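Local coordinates for alpha-galactosidase (PDB 3MI6), which probably hydrolyses terminal, non-reducing alpha-D-galactose residues of alpha-D-galactosides, as a glycosyl hydrolase of family 36, at residues L381-V386 with D421-Q426; E414-S419 with W478-Y483; Q446-M451 with R482-M487; E525-G530 with Q544-D549. All blocks are in the same frame, centred on the assembly; numbering follows the deposited sequence.

Contact 1 of 4, residues L381-V386 with D421-Q426; sequences LGDWFV and DSDLYQ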
loop_
_atom_site.group_PDB
_atom_site.type_symbol
_atom_site.label_atom_id
_atom_site.label_comp_id
_atom_site.label_asym_id
_atom_site.label_seq_id
_atom_site.Cartn_x
_atom_site.Cartn_y
_atom_site.Cartn_z
ATOM N N LEU D 381 6.445 18.341 48.445
ATOM C CA LEU D 381 6.846 17.053 47.906
ATOM C C LEU D 381 8.070 16.539 48.636
ATOM O O LEU D 381 9.175 16.956 48.361
ATOM C CB LEU D 381 7.119 17.158 46.406
ATOM C CG LEU D 381 6.330 16.177 45.530
ATOM C CD1 LEU D 381 4.892 16.007 46.013
ATOM C CD2 LEU D 381 6.355 16.623 44.084
ATOM N N GLY D 382 7.857 15.630 49.576
ATOM C CA GLY D 382 8.931 15.058 50.366
ATOM C C GLY D 382 8.525 14.983 51.826
ATOM O O GLY D 382 9.159 14.308 52.628
ATOM N N ASP D 383 7.451 15.688 52.161
ATOM C CA ASP D 383 6.959 15.765 53.530
ATOM C C ASP D 383 5.777 14.829 53.753
ATOM O O ASP D 383 4.633 15.264 53.896
ATOM C CB ASP D 383 6.544 17.197 53.855
ATOM C CG ASP D 383 7.717 18.141 53.913
ATOM O OD1 ASP D 383 8.862 17.657 54.027
ATOM O OD2 ASP D 383 7.486 19.366 53.851
ATOM N N TRP D 384 6.068 13.538 53.799
ATOM C CA TRP D 384 5.030 12.520 53.864
ATOM C C TRP D 384 4.424 12.369 55.261
ATOM O O TRP D 384 4.452 11.296 55.874
ATOM C CB TRP D 384 5.567 11.199 53.305
ATOM C CG TRP D 384 6.134 11.395 51.924
ATOM C CD1 TRP D 384 7.436 11.247 51.538
ATOM C CD2 TRP D 384 5.416 11.821 50.757
ATOM N NE1 TRP D 384 7.568 11.533 50.200
ATOM C CE2 TRP D 384 6.343 11.888 49.697
ATOM C CE3 TRP D 384 4.077 12.138 50.504
ATOM C CZ2 TRP D 384 5.977 12.262 48.403
ATOM C CZ3 TRP D 384 3.710 12.507 49.216
ATOM C CH2 TRP D 384 4.659 12.563 48.179
ATOM N N PHE D 385 3.872 13.474 55.747
ATOM C CA PHE D 385 3.146 13.481 56.996
ATOM C C PHE D 385 1.928 14.403 56.861
ATOM O O PHE D 385 1.872 15.231 55.954
ATOM C CB PHE D 385 4.064 13.888 58.153
ATOM C CG PHE D 385 4.837 15.150 57.905
ATOM C CD1 PHE D 385 4.191 16.370 57.813
ATOM C CD2 PHE D 385 6.211 15.119 57.789
ATOM C CE1 PHE D 385 4.898 17.539 57.587
ATOM C CE2 PHE D 385 6.920 16.281 57.569
ATOM C CZ PHE D 385 6.261 17.497 57.467
ATOM N N VAL D 386 0.964 14.248 57.767
ATOM C CA VAL D 386 -0.352 14.888 57.679
ATOM C C VAL D 386 -0.378 16.431 57.676
ATOM O O VAL D 386 0.336 17.092 58.438
ATOM C CB VAL D 386 -1.258 14.399 58.823
ATOM C CG1 VAL D 386 -2.718 14.528 58.421
ATOM C CG2 VAL D 386 -0.901 12.950 59.212
ATOM N N ASP D 421 10.745 23.821 48.147
ATOM C CA ASP D 421 9.986 24.255 49.311
ATOM C C ASP D 421 9.526 23.036 50.094
ATOM O O ASP D 421 8.357 22.672 50.041
ATOM C CB ASP D 421 8.768 25.110 48.912
ATOM C CG ASP D 421 8.103 25.802 50.120
ATOM O OD1 ASP D 421 8.699 25.788 51.227
ATOM O OD2 ASP D 421 6.993 26.367 49.964
ATOM N N SER D 422 10.440 22.394 50.813
ATOM C CA SER D 422 10.051 21.274 51.659
ATOM C C SER D 422 11.043 20.951 52.778
ATOM O O SER D 422 12.256 20.964 52.575
ATOM C CB SER D 422 9.794 20.032 50.805
ATOM O OG SER D 422 11.004 19.386 50.491
ATOM N N ASP D 423 10.503 20.643 53.954
ATOM C CA ASP D 423 11.294 20.238 55.119
ATOM C C ASP D 423 12.423 19.258 54.778
ATOM O O ASP D 423 13.503 19.306 55.375
ATOM C CB ASP D 423 10.389 19.601 56.196
ATOM C CG ASP D 423 9.470 20.620 56.901
ATOM O OD1 ASP D 423 9.406 21.801 56.472
ATOM O OD2 ASP D 423 8.806 20.222 57.892
ATOM N N LEU D 424 12.161 18.357 53.837
ATOM C CA LEU D 424 13.121 17.322 53.483
ATOM C C LEU D 424 14.340 17.977 52.854
ATOM O O LEU D 424 15.482 17.593 53.119
ATOM C CB LEU D 424 12.494 16.335 52.492
ATOM C CG LEU D 424 12.890 14.859 52.552
ATOM C CD1 LEU D 424 12.447 14.138 51.279
ATOM C CD2 LEU D 424 14.372 14.692 52.750
ATOM N N TYR D 425 14.091 18.974 52.014
ATOM C CA TYR D 425 15.162 19.569 51.245
ATOM C C TYR D 425 16.110 20.277 52.192
ATOM O O TYR D 425 17.314 20.322 51.966
ATOM C CB TYR D 425 14.610 20.529 50.192
ATOM C CG TYR D 425 15.685 21.280 49.451
ATOM C CD1 TYR D 425 16.503 20.638 48.535
ATOM C CD2 TYR D 425 15.886 22.633 49.674
ATOM C CE1 TYR D 425 17.494 21.324 47.859
ATOM C CE2 TYR D 425 16.867 23.327 49.010
ATOM C CZ TYR D 425 17.674 22.675 48.100
ATOM O OH TYR D 425 18.663 23.381 47.436
ATOM N N GLN D 426 15.558 20.806 53.274
ATOM C CA GLN D 426 16.346 21.569 54.228
ATOM C C GLN D 426 17.136 20.640 55.143
ATOM O O GLN D 426 18.010 21.086 55.880
ATOM C CB GLN D 426 15.434 22.509 55.020
ATOM C CG GLN D 426 14.261 23.024 54.183
ATOM C CD GLN D 426 14.003 24.511 54.343
ATOM O OE1 GLN D 426 14.869 25.336 54.053
ATOM N NE2 GLN D 426 12.796 24.862 54.785
#

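Contact 2 of 4, residues E414-S419 with W478-Y483; sequences EPEMVS and WDMNRY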
loop_
_atom_site.group_PDB
_atom_site.type_symbol
_atom_site.label_atom_id
_atom_site.label_comp_id
_atom_site.label_asym_id
_atom_site.label_seq_id
_atom_site.Cartn_x
_atom_site.Cartn_y
_atom_site.Cartn_z
ATOM N N GLU D 414 4.122 10.155 46.189
ATOM C CA GLU D 414 5.063 10.284 45.073
ATOM C C GLU D 414 6.467 10.299 45.670
ATOM O O GLU D 414 7.125 11.334 45.684
ATOM C CB GLU D 414 4.804 11.564 44.259
ATOM C CG GLU D 414 5.494 11.612 42.892
ATOM C CD GLU D 414 5.198 12.891 42.111
ATOM O OE1 GLU D 414 4.239 13.606 42.456
ATOM O OE2 GLU D 414 5.926 13.185 41.141
ATOM N N PRO D 415 6.922 9.131 46.164
ATOM C CA PRO D 415 8.135 8.906 46.969
ATOM C C PRO D 415 9.417 9.451 46.359
ATOM O O PRO D 415 10.167 10.178 47.027
ATOM C CB PRO D 415 8.245 7.383 47.008
ATOM C CG PRO D 415 6.869 6.902 46.811
ATOM C CD PRO D 415 6.236 7.863 45.855
ATOM N N GLU D 416 9.673 9.075 45.109
ATOM C CA GLU D 416 10.930 9.387 44.438
ATOM C C GLU D 416 11.199 10.900 44.253
ATOM O O GLU D 416 12.259 11.280 43.747
ATOM C CB GLU D 416 10.975 8.654 43.086
ATOM C CG GLU D 416 10.625 7.148 43.152
ATOM C CD GLU D 416 9.960 6.626 41.868
ATOM O OE1 GLU D 416 10.636 6.567 40.817
ATOM O OE2 GLU D 416 8.758 6.270 41.908
HETATM N N MSE D 417 10.259 11.750 44.683
HETATM C CA MSE D 417 10.290 13.196 44.383
HETATM C C MSE D 417 10.501 14.147 45.572
HETATM O O MSE D 417 10.116 13.849 46.704
HETATM C CB MSE D 417 9.023 13.615 43.623
HETATM C CG MSE D 417 8.815 12.868 42.314
HETATM SE SE MSE D 417 10.326 13.010 41.049
HETATM C CE MSE D 417 9.840 11.504 39.918
ATOM N N VAL D 418 11.103 15.304 45.291
ATOM C CA VAL D 418 11.383 16.325 46.307
ATOM C C VAL D 418 11.181 17.743 45.750
ATOM O O VAL D 418 11.726 18.093 44.701
ATOM C CB VAL D 418 12.823 16.170 46.900
ATOM C CG1 VAL D 418 13.878 16.292 45.802
ATOM C CG2 VAL D 418 13.075 17.162 48.055
ATOM N N SER D 419 10.367 18.538 46.438
ATOM C CA SER D 419 10.193 19.956 46.121
ATOM C C SER D 419 11.212 20.796 46.902
ATOM O O SER D 419 11.616 20.411 47.994
ATOM C CB SER D 419 8.770 20.399 46.462
ATOM O OG SER D 419 7.918 20.333 45.329
ATOM N N TRP D 478 0.976 5.020 44.031
ATOM C CA TRP D 478 2.373 5.432 44.025
ATOM C C TRP D 478 2.710 6.062 42.672
ATOM O O TRP D 478 2.960 5.370 41.677
ATOM C CB TRP D 478 3.250 4.212 44.320
ATOM C CG TRP D 478 4.732 4.389 44.176
ATOM C CD1 TRP D 478 5.385 5.289 43.393
ATOM C CD2 TRP D 478 5.746 3.603 44.811
ATOM N NE1 TRP D 478 6.747 5.122 43.503
ATOM C CE2 TRP D 478 6.996 4.091 44.365
ATOM C CE3 TRP D 478 5.720 2.532 45.712
ATOM C CZ2 TRP D 478 8.205 3.549 44.790
ATOM C CZ3 TRP D 478 6.926 1.990 46.132
ATOM C CH2 TRP D 478 8.152 2.500 45.672
ATOM N N ASP D 479 2.711 7.388 42.655
ATOM C CA ASP D 479 2.827 8.156 41.427
ATOM C C ASP D 479 4.285 8.559 41.171
ATOM O O ASP D 479 5.163 8.273 41.979
ATOM C CB ASP D 479 1.932 9.383 41.544
ATOM C CG ASP D 479 1.533 9.944 40.208
ATOM O OD1 ASP D 479 2.166 9.579 39.189
ATOM O OD2 ASP D 479 0.576 10.757 40.181
HETATM N N MSE D 480 4.535 9.223 40.046
HETATM C CA MSE D 480 5.886 9.599 39.628
HETATM C C MSE D 480 5.776 10.528 38.413
HETATM O O MSE D 480 5.575 10.060 37.286
HETATM C CB MSE D 480 6.703 8.345 39.297
HETATM C CG MSE D 480 8.207 8.551 39.309
HETATM SE SE MSE D 480 8.941 9.305 37.656
HETATM C CE MSE D 480 8.855 7.749 36.462
ATOM N N ASN D 481 5.925 11.835 38.646
ATOM C CA ASN D 481 5.441 12.859 37.721
ATOM C C ASN D 481 6.449 13.734 36.960
ATOM O O ASN D 481 6.064 14.733 36.362
ATOM C CB ASN D 481 4.453 13.777 38.443
ATOM C CG ASN D 481 3.113 13.116 38.683
ATOM O OD1 ASN D 481 2.603 13.090 39.812
ATOM N ND2 ASN D 481 2.537 12.562 37.623
ATOM N N ARG D 482 7.727 13.389 36.973
ATOM C CA ARG D 482 8.646 14.056 36.062
ATOM C C ARG D 482 9.764 13.129 35.624
ATOM O O ARG D 482 9.931 12.056 36.183
ATOM C CB ARG D 482 9.239 15.308 36.689
ATOM C CG ARG D 482 10.230 15.028 37.783
ATOM C CD ARG D 482 11.152 16.171 37.947
ATOM N NE ARG D 482 12.188 16.180 36.924
ATOM C CZ ARG D 482 13.104 17.139 36.815
ATOM N NH1 ARG D 482 13.092 18.159 37.664
ATOM N NH2 ARG D 482 14.028 17.091 35.864
ATOM N N TYR D 483 10.521 13.544 34.618
ATOM C CA TYR D 483 11.672 12.770 34.157
ATOM C C TYR D 483 12.985 13.375 34.676
ATOM O O TYR D 483 13.163 14.587 34.650
ATOM C CB TYR D 483 11.673 12.636 32.624
ATOM C CG TYR D 483 10.530 11.799 32.103
ATOM C CD1 TYR D 483 10.330 10.505 32.573
ATOM C CD2 TYR D 483 9.645 12.297 31.133
ATOM C CE1 TYR D 483 9.282 9.723 32.100
ATOM C CE2 TYR D 483 8.599 11.528 30.655
ATOM C CZ TYR D 483 8.417 10.234 31.143
ATOM O OH TYR D 483 7.372 9.441 30.683
#

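Contact 3 of 4, residues Q446-M451 with R482-M487; sequences QFVLDM and RYATEM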
loop_
_atom_site.group_PDB
_atom_site.type_symbol
_atom_site.label_atom_id
_atom_site.label_comp_id
_atom_site.label_asym_id
_atom_site.label_seq_id
_atom_site.Cartn_x
_atom_site.Cartn_y
_atom_site.Cartn_z
ATOM N N GLN D 446 9.466 20.354 40.493
ATOM C CA GLN D 446 10.052 19.369 41.410
ATOM C C GLN D 446 11.329 18.709 40.844
ATOM O O GLN D 446 11.695 18.898 39.675
ATOM C CB GLN D 446 9.033 18.287 41.746
ATOM C CG GLN D 446 8.886 17.211 40.675
ATOM C CD GLN D 446 7.537 16.483 40.732
ATOM O OE1 GLN D 446 7.461 15.282 40.462
ATOM N NE2 GLN D 446 6.466 17.217 41.069
ATOM N N PHE D 447 12.010 17.934 41.680
ATOM C CA PHE D 447 13.247 17.272 41.280
ATOM C C PHE D 447 13.244 15.878 41.851
ATOM O O PHE D 447 12.370 15.555 42.653
ATOM C CB PHE D 447 14.440 18.051 41.814
ATOM C CG PHE D 447 14.462 19.463 41.354
ATOM C CD1 PHE D 447 13.694 20.418 41.999
ATOM C CD2 PHE D 447 15.213 19.829 40.245
ATOM C CE1 PHE D 447 13.687 21.709 41.562
ATOM C CE2 PHE D 447 15.216 21.120 39.805
ATOM C CZ PHE D 447 14.456 22.067 40.465
ATOM N N VAL D 448 14.209 15.049 41.459
ATOM C CA VAL D 448 14.165 13.655 41.873
ATOM C C VAL D 448 15.217 13.283 42.923
ATOM O O VAL D 448 16.355 13.745 42.870
ATOM C CB VAL D 448 14.113 12.666 40.654
ATOM C CG1 VAL D 448 14.104 13.412 39.333
ATOM C CG2 VAL D 448 15.239 11.682 40.698
ATOM N N LEU D 449 14.806 12.479 43.902
ATOM C CA LEU D 449 15.705 11.974 44.944
ATOM C C LEU D 449 16.666 10.940 44.403
ATOM O O LEU D 449 16.296 10.110 43.590
ATOM C CB LEU D 449 14.907 11.293 46.050
ATOM C CG LEU D 449 13.937 12.183 46.799
ATOM C CD1 LEU D 449 13.045 11.348 47.708
ATOM C CD2 LEU D 449 14.745 13.215 47.565
ATOM N N ASP D 450 17.893 10.955 44.890
ATOM C CA ASP D 450 18.827 9.903 44.515
ATOM C C ASP D 450 18.483 8.534 45.133
ATOM O O ASP D 450 19.016 8.145 46.166
ATOM C CB ASP D 450 20.245 10.317 44.873
ATOM C CG ASP D 450 21.261 9.354 44.370
ATOM O OD1 ASP D 450 20.859 8.266 43.926
ATOM O OD2 ASP D 450 22.462 9.677 44.417
HETATM N N MSE D 451 17.591 7.809 44.480
HETATM C CA MSE D 451 17.200 6.469 44.911
HETATM C C MSE D 451 18.355 5.483 44.922
HETATM O O MSE D 451 18.202 4.348 45.356
HETATM C CB MSE D 451 16.116 5.913 43.981
HETATM C CG MSE D 451 14.816 6.700 43.976
HETATM SE SE MSE D 451 13.925 6.668 45.719
HETATM C CE MSE D 451 13.698 4.743 45.910
ATOM N N ARG D 482 7.727 13.389 36.973
ATOM C CA ARG D 482 8.646 14.056 36.062
ATOM C C ARG D 482 9.764 13.129 35.624
ATOM O O ARG D 482 9.931 12.056 36.183
ATOM C CB ARG D 482 9.239 15.308 36.689
ATOM C CG ARG D 482 10.230 15.028 37.783
ATOM C CD ARG D 482 11.152 16.171 37.947
ATOM N NE ARG D 482 12.188 16.180 36.924
ATOM C CZ ARG D 482 13.104 17.139 36.815
ATOM N NH1 ARG D 482 13.092 18.159 37.664
ATOM N NH2 ARG D 482 14.028 17.091 35.864
ATOM N N TYR D 483 10.521 13.544 34.618
ATOM C CA TYR D 483 11.672 12.770 34.157
ATOM C C TYR D 483 12.985 13.375 34.676
ATOM O O TYR D 483 13.163 14.587 34.650
ATOM C CB TYR D 483 11.673 12.636 32.624
ATOM C CG TYR D 483 10.530 11.799 32.103
ATOM C CD1 TYR D 483 10.330 10.505 32.573
ATOM C CD2 TYR D 483 9.645 12.297 31.133
ATOM C CE1 TYR D 483 9.282 9.723 32.100
ATOM C CE2 TYR D 483 8.599 11.528 30.655
ATOM C CZ TYR D 483 8.417 10.234 31.143
ATOM O OH TYR D 483 7.372 9.441 30.683
ATOM N N ALA D 484 13.892 12.537 35.169
ATOM C CA ALA D 484 15.139 13.070 35.717
ATOM C C ALA D 484 15.957 13.813 34.658
ATOM O O ALA D 484 15.830 13.583 33.453
ATOM C CB ALA D 484 15.979 11.991 36.419
ATOM N N THR D 485 16.790 14.718 35.147
ATOM C CA THR D 485 17.486 15.689 34.330
ATOM C C THR D 485 18.827 15.973 35.052
ATOM O O THR D 485 18.937 15.773 36.282
ATOM C CB THR D 485 16.564 16.933 34.163
ATOM O OG1 THR D 485 16.359 17.206 32.780
ATOM C CG2 THR D 485 17.103 18.151 34.845
ATOM N N GLU D 486 19.852 16.382 34.303
ATOM C CA GLU D 486 21.192 16.574 34.880
ATOM C C GLU D 486 21.611 15.459 35.818
ATOM O O GLU D 486 21.855 15.705 36.978
ATOM C CB GLU D 486 21.267 17.879 35.665
ATOM C CG GLU D 486 21.133 19.113 34.821
ATOM C CD GLU D 486 19.777 19.733 34.957
ATOM O OE1 GLU D 486 19.063 19.367 35.913
ATOM O OE2 GLU D 486 19.421 20.583 34.112
HETATM N N MSE D 487 21.720 14.243 35.312
HETATM C CA MSE D 487 21.981 13.082 36.159
HETATM C C MSE D 487 23.359 12.976 36.818
HETATM O O MSE D 487 24.399 12.921 36.153
HETATM C CB MSE D 487 21.690 11.809 35.391
HETATM C CG MSE D 487 20.292 11.308 35.654
HETATM SE SE MSE D 487 19.718 10.097 34.253
HETATM C CE MSE D 487 17.959 10.917 33.920
#

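Contact 4 of 4, residues E525-G530 with Q544-D549; sequences ESCASG and QAWTSD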
loop_
_atom_site.group_PDB
_atom_site.type_symbol
_atom_site.label_atom_id
_atom_site.label_comp_id
_atom_site.label_asym_id
_atom_site.label_seq_id
_atom_site.Cartn_x
_atom_site.Cartn_y
_atom_site.Cartn_z
ATOM N N GLU D 525 -1.358 0.403 43.444
ATOM C CA GLU D 525 -1.598 0.828 42.073
ATOM C C GLU D 525 -0.410 1.667 41.662
ATOM O O GLU D 525 -0.149 2.700 42.245
ATOM C CB GLU D 525 -2.918 1.616 41.918
ATOM C CG GLU D 525 -3.247 1.964 40.447
ATOM C CD GLU D 525 -4.757 2.130 40.125
ATOM O OE1 GLU D 525 -5.080 2.946 39.221
ATOM O OE2 GLU D 525 -5.621 1.452 40.744
ATOM N N SER D 526 0.326 1.183 40.673
ATOM C CA SER D 526 1.469 1.900 40.124
ATOM C C SER D 526 1.000 3.100 39.279
ATOM O O SER D 526 -0.098 3.083 38.704
ATOM C CB SER D 526 2.321 0.933 39.308
ATOM O OG SER D 526 2.513 1.422 38.009
ATOM N N CYS D 527 1.805 4.156 39.225
ATOM C CA CYS D 527 1.412 5.339 38.471
ATOM C C CYS D 527 2.630 6.117 38.025
ATOM O O CYS D 527 3.663 6.066 38.672
ATOM C CB CYS D 527 0.505 6.228 39.324
ATOM S SG CYS D 527 -0.272 7.600 38.442
ATOM N N ALA D 528 2.508 6.820 36.906
ATOM C CA ALA D 528 3.567 7.701 36.413
ATOM C C ALA D 528 2.961 8.716 35.457
ATOM O O ALA D 528 3.131 8.600 34.239
ATOM C CB ALA D 528 4.669 6.912 35.721
ATOM N N SER D 529 2.255 9.706 36.013
ATOM C CA SER D 529 1.524 10.674 35.205
ATOM C C SER D 529 0.592 9.908 34.273
ATOM O O SER D 529 0.446 10.247 33.096
ATOM C CB SER D 529 2.488 11.530 34.375
ATOM O OG SER D 529 3.035 12.584 35.132
ATOM N N GLY D 530 -0.042 8.867 34.799
ATOM C CA GLY D 530 -0.757 7.928 33.955
ATOM C C GLY D 530 0.179 6.793 33.627
ATOM O O GLY D 530 0.781 6.225 34.532
ATOM N N GLN D 544 -1.652 -3.669 39.263
ATOM C CA GLN D 544 -2.392 -2.810 38.341
ATOM C C GLN D 544 -1.756 -1.434 38.216
ATOM O O GLN D 544 -1.144 -0.945 39.160
ATOM C CB GLN D 544 -3.854 -2.685 38.768
ATOM C CG GLN D 544 -4.090 -1.848 39.996
ATOM C CD GLN D 544 -5.476 -2.080 40.530
ATOM O OE1 GLN D 544 -5.997 -3.192 40.450
ATOM N NE2 GLN D 544 -6.094 -1.037 41.065
ATOM N N ALA D 545 -1.898 -0.817 37.048
ATOM C CA ALA D 545 -1.330 0.505 36.837
ATOM C C ALA D 545 -2.427 1.483 36.445
ATOM O O ALA D 545 -3.460 1.072 35.918
ATOM C CB ALA D 545 -0.247 0.452 35.771
ATOM N N TRP D 546 -2.222 2.768 36.736
ATOM C CA TRP D 546 -3.101 3.824 36.232
ATOM C C TRP D 546 -2.752 4.051 34.757
ATOM O O TRP D 546 -1.731 4.656 34.438
ATOM C CB TRP D 546 -2.926 5.106 37.055
ATOM C CG TRP D 546 -3.809 6.240 36.607
ATOM C CD1 TRP D 546 -3.428 7.526 36.343
ATOM C CD2 TRP D 546 -5.222 6.183 36.351
ATOM N NE1 TRP D 546 -4.520 8.276 35.950
ATOM C CE2 TRP D 546 -5.630 7.475 35.949
ATOM C CE3 TRP D 546 -6.182 5.166 36.434
ATOM C CZ2 TRP D 546 -6.951 7.772 35.630
ATOM C CZ3 TRP D 546 -7.492 5.465 36.114
ATOM C CH2 TRP D 546 -7.866 6.758 35.713
ATOM N N THR D 547 -3.599 3.554 33.861
ATOM C CA THR D 547 -3.227 3.389 32.455
ATOM C C THR D 547 -2.884 4.684 31.724
ATOM O O THR D 547 -1.899 4.750 30.993
ATOM C CB THR D 547 -4.334 2.659 31.692
ATOM O OG1 THR D 547 -4.871 1.637 32.537
ATOM C CG2 THR D 547 -3.798 2.032 30.400
ATOM N N SER D 548 -3.716 5.700 31.903
ATOM C CA SER D 548 -3.460 7.013 31.329
ATOM C C SER D 548 -4.111 8.080 32.193
ATOM O O SER D 548 -5.150 7.839 32.790
ATOM C CB SER D 548 -4.026 7.094 29.905
ATOM O OG SER D 548 -3.727 8.346 29.308
ATOM N N ASP D 549 -3.498 9.253 32.256
ATOM C CA ASP D 549 -4.151 10.410 32.839
ATOM C C ASP D 549 -5.332 10.833 31.987
ATOM O O ASP D 549 -6.268 11.475 32.471
ATOM C CB ASP D 549 -3.186 11.574 32.974
ATOM C CG ASP D 549 -2.635 11.699 34.365
ATOM O OD1 ASP D 549 -3.245 11.095 35.274
ATOM O OD2 ASP D 549 -1.594 12.389 34.543
HETATM O O HOH W 1 -1.292 9.934 30.945
#

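Contact 1 of 4, residues L381-V386 with D421-Q426
Two loops of the barrel domain, one following strand 363-366 and the other following strand 417-418, meet where the carboxylate of Asp383 receives the backbone of Asp423 and Leu424. Asp383 OD2 accepts from Asp423 N at 3.3 Å through its syn lone pair. Its other oxygen, OD1, takes a weak bond from Leu424 N at 3.4 Å, so consecutive amides share one carboxylate. CG of Asp383 stands anti to the carbonyl carbon (chi1 -68°), and from there the group reaches across to those amides. The side chain of Asp423 crosses that of Asp383 at about a right angle, with its CB beside the carboxylate and Asp423 OD1 4.1 Å from Asp383 OD2. Phe385 turns an edge to the same residue, CZ lying 3.8 Å from Asp423 OD2. On the flank, CD1 of Leu424 packs 3.6 Å from Gly382 O; Gly382 takes a positive phi (136°) there, which suits a residue without a side chain. Ser422 OG is hydrogen-bonded to Ser419 O, within its own loop. Asp383 is buried and the more exposed Asp423 carries the same charge close by; the two amides probably offset part of the resulting cost.

Contact 2 of 4, residues E414-S419 with W478-Y483
This is a buried contact between Glu414-Met417, in the loop after barrel strand 408-413, and Trp478-Arg482, the end of neighbouring strand 475-478 with the loop that follows; it combines two carboxylate bonds with apolar packing. Glu416 OE2 takes the indole N-H of Trp478 NE1 at 2.8 Å, nearly straight at 165° and in the ring plane. The carboxylate, met on its anti side, is turned 65° from the indole. Pro415 covers one face of the same ring, its CG 3.8 Å from the centroid of the five-membered ring in a CH-pi contact. Replacing Trp478 with a leucine would probably leave Glu416 OE2 without this donor and Pro415 without the flat surface it rests on. In Glu414, CG is turned opposite the backbone N (chi1 -165°) and the straight chain carries OE2 to Asn481 N at 2.8 Å; the amide comes from above the carboxylate plane. The selenomethionines Met417 and Met480 meet, CE of Met417 against SE of Met480, and Met417 SE lies 3.8 Å from Arg482 CG. Arg482 grips Tyr483 O side-on through NE and NH2, while its NH1 bonds Gln446 O. Asp479, the predicted nucleophile, is held by Trp412 NE1 at OD2 and Ser529 N at OD1. Outside the pair, Glu416 also meets Arg533 and Tyr504 OH, Trp478 stacks on Tyr512 of helix 500-518, and Met417 leans on Val448 of strand 447-448.

Contact 3 of 4, residues Q446-M451 with R482-M487
Next to the predicted substrate site, whose residues Arg444 and Asn481 both lie near the side chain of Gln446, Arg482 lies against the backbone of Gln446 and Phe447. Its NH1 donates to Gln446 O at 2.6 Å with an N-H...O angle of 153°. The bond is in plane at both ends, in that of the carbonyl and that of the guanidinium. The same NH1 also reaches Thr441 O, while NE and NH2 are engaged by Tyr483 O, so bonds from all three nitrogens fix the rotation of the group. CG of Arg482 sits between its backbone N and carbonyl carbon (chi1 71°), and a bend at chi3 brings NH1 round to Gln446 O. The aliphatic part slides past Gln446 in the opposite direction, Arg482 CD lying 3.7 Å from Gln446 CG. Strand 447-448 pairs antiparallel with strand 417-418 in a two-stranded sheet apart from the barrel, and the loop 482-487 packs beside it. From that strand Val448 sets CG1 over one face of the guanidinium, 4.1 Å from Arg482 NE, and the same methyl touches Ala484 CB at 3.7 Å. Phe447 approaches obliquely, CD2 3.7 Å from Arg482 NH1, with ring and guanidinium planes 43° apart. Further along, Glu486 bonds Thr441 N through OE1; its backbone hydrogen-bonds the second subunit, where OE2 adds a long, weak ion pair with Lys82.

Contact 4 of 4, residues E525-G530 with Q544-D549
Glu525 crosses Gln544 at a slant and ends between that residue and Trp546. Its CB lies 4.1 Å from Gln544 CG. CG, pointing away from the backbone N (chi1 -175°), passes Gln544 O at 3.8 Å; CD lies by Gln544 NE2, and there the extended chain divides into its two oxygens. Glu525 OE1 comes to 3.7 Å from Trp546 CE3, oblique to the ring. Glu525 OE2 accepts from Gln544 NE2 at 2.6 Å, the amide nitrogen standing above the carboxylate plane; Tyr475 OH adds a weak bond to the same oxygen. With an alanine in place of Glu525, Gln544 NE2 would probably lose its acceptor and a gap is likely to open beside Trp546. The backbones themselves pair as parallel strands: Ser526 N donates to Gln544 O at 3.0 Å, and Trp546 N to Ser526 O at 2.9 Å. The indole of Trp546 meets SG of Cys527, a residue predicted to bind substrate, obliquely through CD1 at 3.8 Å. Its NE1 donates in the ring plane to Asp549 OD1 at 3.2 Å, which is consistent with holding the predicted proton donor in place; Asp549 OD2 is bonded by Trp200 NE1. A water links Ser529 O to Asp549 N, donating to the first and accepting from the second. Strands 523-526 and 544-546 are neighbours in the eight-stranded parallel barrel, joined in a beta-alpha-beta unit by helix 536-539, whose Met538 and Met539 touch Ser526 and Ala545, while Glu525 bonds through its backbone to strand 475-478 and Ala545 to strand 572-576.

How the contacts relate
All four contacts are largely buried, but the centre of contact 1 lies about 31 Å from the centre of the chain and the contact includes exposed residues, whereas the centre of contact 4 lies about 11 Å from it, in the barrel itself. Contacts 2 and 3 share Arg482 and Tyr483 and rest on the two paired strands 417-418 and 447-448; contact 1 joins contact 2 through Leu381 O and Ser419 N. Contact 4 meets contact 2 at the predicted active site, which they divide between nucleophile and proton donor. Contact 4 adds parallel strand bonds to a carboxylate-amide bond; in contacts 1 and 2 carboxylates take the N-H groups, and contact 3 turns on an arginine cation.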